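Local coordinates for protein probable 2-hydroxyhepta-2,4-diene-1,7-dioate isomerase (Thermus thermophilus, PDB 2DFU) that probably acts as a metal-binding isomerase or acetylpyruvate hydrolase of the fumarylacetoacetate hydrolase family, with 2-hydroxyhepta-2,4-diene-1,7-dioate as its presumed substrate, at residues D182-T187 / R194-T199. Sequence-based numbering, arbitrary orientation.
Sequences DTWVRT and RQEGHT
W184 and H198, a non-hydrogen-bonded antiparallel pair, show how such a position stacks two rings. The imidazole lies over the indole five-membered ring, centroids 4.2 Å apart and planes 15° from parallel, while H198 CB makes a CH-pi contact with the six-membered ring. With CG anti to the backbone N (chi1 -169°), H198 also brings NE2 to D182 OD1 for a weak 3.5 Å hydrogen bond. R186 NH2 lies over the opposite indole face, toward the rim. R186 NE forms a salt bridge with E196 OE2 (2.9 Å), which offers its anti lone pair and sits 11° out of the guanidinium plane; NH1 pairs with E247. On the other side, T187 OG1 donates to Q195 OE1 (2.9 Å), which also accepts from G115 N; the buried amide is fixed at both ends, since NE2 reaches T229. V185 and G197 exchange backbone bonds between the W184/H198 and R186/E196 pairs, and T199 OG1 accepts from T183 N (3.0 Å) and also bonds P180 O. R194 and Q195 both lie opposite T187, whose O takes R194 N at 2.7 Å and, weakly, Q195 N. This is a beta hairpin with a classic bulge; within this chain, strand 192-198 is outermost in a mixed sheet, and 184-189 adjoins 241-246.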
ATOM      1  N   ASP A 182       7.262  17.612  20.592  1.00 36.59           N
ATOM      2  CA  ASP A 182       7.843  18.903  20.938  1.00 39.06           C
ATOM      3  C   ASP A 182       8.650  19.509  19.790  1.00 38.04           C
ATOM      4  O   ASP A 182       9.846  19.759  19.925  1.00 39.46           O
ATOM      5  CB  ASP A 182       8.724  18.774  22.187  1.00 42.04           C
ATOM      6  CG  ASP A 182       9.127  20.131  22.762  1.00 47.25           C
ATOM      7  OD1 ASP A 182       8.290  21.064  22.739  1.00 47.81           O
ATOM      8  OD2 ASP A 182      10.276  20.259  23.242  1.00 50.67           O
ATOM      9  N   THR A 183       7.993  19.736  18.658  1.00 37.81           N
ATOM     10  CA  THR A 183       8.657  20.330  17.508  1.00 36.83           C
ATOM     11  C   THR A 183       7.656  21.117  16.665  1.00 36.40           C
ATOM     12  O   THR A 183       6.447  21.042  16.890  1.00 35.61           O
ATOM     13  CB  THR A 183       9.355  19.253  16.636  1.00 38.76           C
ATOM     14  OG1 THR A 183      10.223  19.893  15.691  1.00 41.64           O
ATOM     15  CG2 THR A 183       8.330  18.416  15.884  1.00 37.83           C
ATOM     16  N   TRP A 184       8.161  21.885  15.708  1.00 35.53           N
ATOM     17  CA  TRP A 184       7.302  22.686  14.846  1.00 35.15           C
ATOM     18  C   TRP A 184       7.360  22.257  13.386  1.00 34.30           C
ATOM     19  O   TRP A 184       8.407  21.850  12.876  1.00 31.66           O
ATOM     20  CB  TRP A 184       7.681  24.170  14.926  1.00 37.59           C
ATOM     21  CG  TRP A 184       7.414  24.801  16.247  1.00 42.53           C
ATOM     22  CD1 TRP A 184       8.164  24.684  17.378  1.00 44.58           C
ATOM     23  CD2 TRP A 184       6.298  25.635  16.587  1.00 43.41           C
ATOM     24  NE1 TRP A 184       7.586  25.392  18.406  1.00 44.47           N
ATOM     25  CE2 TRP A 184       6.440  25.985  17.949  1.00 43.93           C
ATOM     26  CE3 TRP A 184       5.193  26.119  15.874  1.00 42.40           C
ATOM     27  CZ2 TRP A 184       5.515  26.798  18.616  1.00 44.24           C
ATOM     28  CZ3 TRP A 184       4.274  26.928  16.538  1.00 44.35           C
ATOM     29  CH2 TRP A 184       4.442  27.258  17.897  1.00 43.98           C
ATOM     30  N   VAL A 185       6.218  22.367  12.723  1.00 33.98           N
ATOM     31  CA  VAL A 185       6.097  22.037  11.315  1.00 35.15           C
ATOM     32  C   VAL A 185       5.710  23.334  10.601  1.00 34.79           C
ATOM     33  O   VAL A 185       4.662  23.907  10.880  1.00 35.12           O
ATOM     34  CB  VAL A 185       4.985  20.981  11.078  1.00 35.08           C
ATOM     35  CG1 VAL A 185       4.804  20.750   9.599  1.00 34.23           C
ATOM     36  CG2 VAL A 185       5.342  19.672  11.780  1.00 36.14           C
ATOM     37  N   ARG A 186       6.560  23.794   9.689  1.00 33.77           N
ATOM     38  CA  ARG A 186       6.284  25.016   8.950  1.00 33.62           C
ATOM     39  C   ARG A 186       6.376  24.790   7.441  1.00 33.30           C
ATOM     40  O   ARG A 186       7.344  24.210   6.942  1.00 33.73           O
ATOM     41  CB  ARG A 186       7.261  26.118   9.378  1.00 33.32           C
ATOM     42  CG  ARG A 186       7.183  26.479  10.860  1.00 35.22           C
ATOM     43  CD  ARG A 186       8.078  27.669  11.183  1.00 37.12           C
ATOM     44  NE  ARG A 186       7.946  28.111  12.570  1.00 38.57           N
ATOM     45  CZ  ARG A 186       8.631  27.608  13.592  1.00 40.27           C
ATOM     46  NH1 ARG A 186       9.507  26.635  13.392  1.00 39.89           N
ATOM     47  NH2 ARG A 186       8.445  28.086  14.817  1.00 40.04           N
ATOM     48  N   THR A 187       5.360  25.255   6.721  1.00 33.86           N
ATOM     49  CA  THR A 187       5.302  25.111   5.272  1.00 33.74           C
ATOM     50  C   THR A 187       5.414  26.471   4.598  1.00 34.58           C
ATOM     51  O   THR A 187       4.731  27.416   4.983  1.00 35.12           O
ATOM     52  CB  THR A 187       3.969  24.474   4.826  1.00 33.67           C
ATOM     53  OG1 THR A 187       3.827  23.179   5.421  1.00 33.40           O
ATOM     54  CG2 THR A 187       3.925  24.338   3.314  1.00 33.55           C
ATOM     55  N   ARG A 194       2.929  29.485   5.042  1.00 38.81           N
ATOM     56  CA  ARG A 194       1.519  29.172   4.848  1.00 38.09           C
ATOM     57  C   ARG A 194       0.957  28.330   5.984  1.00 37.85           C
ATOM     58  O   ARG A 194      -0.231  28.411   6.297  1.00 36.55           O
ATOM     59  CB  ARG A 194       1.329  28.444   3.512  1.00 40.66           C
ATOM     60  CG  ARG A 194       1.955  29.170   2.320  1.00 43.91           C
ATOM     61  CD  ARG A 194       1.354  30.558   2.130  1.00 47.33           C
ATOM     62  NE  ARG A 194       0.569  30.655   0.901  1.00 53.39           N
ATOM     63  CZ  ARG A 194       1.047  31.050  -0.279  1.00 55.31           C
ATOM     64  NH1 ARG A 194       2.321  31.403  -0.411  1.00 55.61           N
ATOM     65  NH2 ARG A 194       0.246  31.079  -1.335  1.00 56.96           N
ATOM     66  N   GLN A 195       1.814  27.525   6.601  1.00 36.10           N
ATOM     67  CA  GLN A 195       1.398  26.662   7.699  1.00 36.82           C
ATOM     68  C   GLN A 195       2.401  26.698   8.848  1.00 37.63           C
ATOM     69  O   GLN A 195       3.611  26.774   8.631  1.00 37.95           O
ATOM     70  CB  GLN A 195       1.274  25.208   7.235  1.00 35.77           C
ATOM     71  CG  GLN A 195       0.264  24.926   6.144  1.00 35.30           C
ATOM     72  CD  GLN A 195       0.100  23.424   5.908  1.00 36.47           C
ATOM     73  OE1 GLN A 195       0.980  22.767   5.354  1.00 33.98           O
ATOM     74  NE2 GLN A 195      -1.023  22.876   6.355  1.00 36.52           N
ATOM     75  N   GLU A 196       1.884  26.627  10.069  1.00 37.84           N
ATOM     76  CA  GLU A 196       2.723  26.616  11.261  1.00 40.77           C
ATOM     77  C   GLU A 196       1.986  25.896  12.378  1.00 40.15           C
ATOM     78  O   GLU A 196       0.945  26.353  12.840  1.00 40.77           O
ATOM     79  CB  GLU A 196       3.064  28.041  11.714  1.00 43.31           C
ATOM     80  CG  GLU A 196       4.049  28.078  12.883  1.00 48.60           C
ATOM     81  CD  GLU A 196       4.492  29.485  13.250  1.00 50.77           C
ATOM     82  OE1 GLU A 196       3.647  30.269  13.736  1.00 52.48           O
ATOM     83  OE2 GLU A 196       5.686  29.805  13.051  1.00 52.42           O
ATOM     84  N   GLY A 197       2.523  24.761  12.803  1.00 40.06           N
ATOM     85  CA  GLY A 197       1.890  24.017  13.870  1.00 37.17           C
ATOM     86  C   GLY A 197       2.902  23.442  14.830  1.00 36.21           C
ATOM     87  O   GLY A 197       3.984  23.023  14.429  1.00 35.66           O
ATOM     88  N   HIS A 198       2.554  23.440  16.110  1.00 37.32           N
ATOM     89  CA  HIS A 198       3.418  22.890  17.145  1.00 37.88           C
ATOM     90  C   HIS A 198       2.876  21.477  17.345  1.00 35.79           C
ATOM     91  O   HIS A 198       1.675  21.304  17.541  1.00 36.06           O
ATOM     92  CB  HIS A 198       3.281  23.722  18.426  1.00 40.65           C
ATOM     93  CG  HIS A 198       4.308  23.408  19.469  1.00 45.83           C
ATOM     94  ND1 HIS A 198       4.399  24.104  20.655  1.00 49.93           N
ATOM     95  CD2 HIS A 198       5.289  22.475  19.504  1.00 47.44           C
ATOM     96  CE1 HIS A 198       5.391  23.612  21.377  1.00 51.22           C
ATOM     97  NE2 HIS A 198       5.948  22.622  20.701  1.00 49.30           N
ATOM     98  N   THR A 199       3.743  20.469  17.285  1.00 35.41           N
ATOM     99  CA  THR A 199       3.288  19.081  17.422  1.00 34.23           C
ATOM    100  C   THR A 199       2.696  18.724  18.781  1.00 36.32           C
ATOM    101  O   THR A 199       2.086  17.666  18.934  1.00 35.78           O
ATOM    102  CB  THR A 199       4.412  18.068  17.095  1.00 31.31           C
ATOM    103  OG1 THR A 199       5.515  18.254  17.989  1.00 30.07           O
ATOM    104  CG2 THR A 199       4.881  18.237  15.651  1.00 29.25           C
TER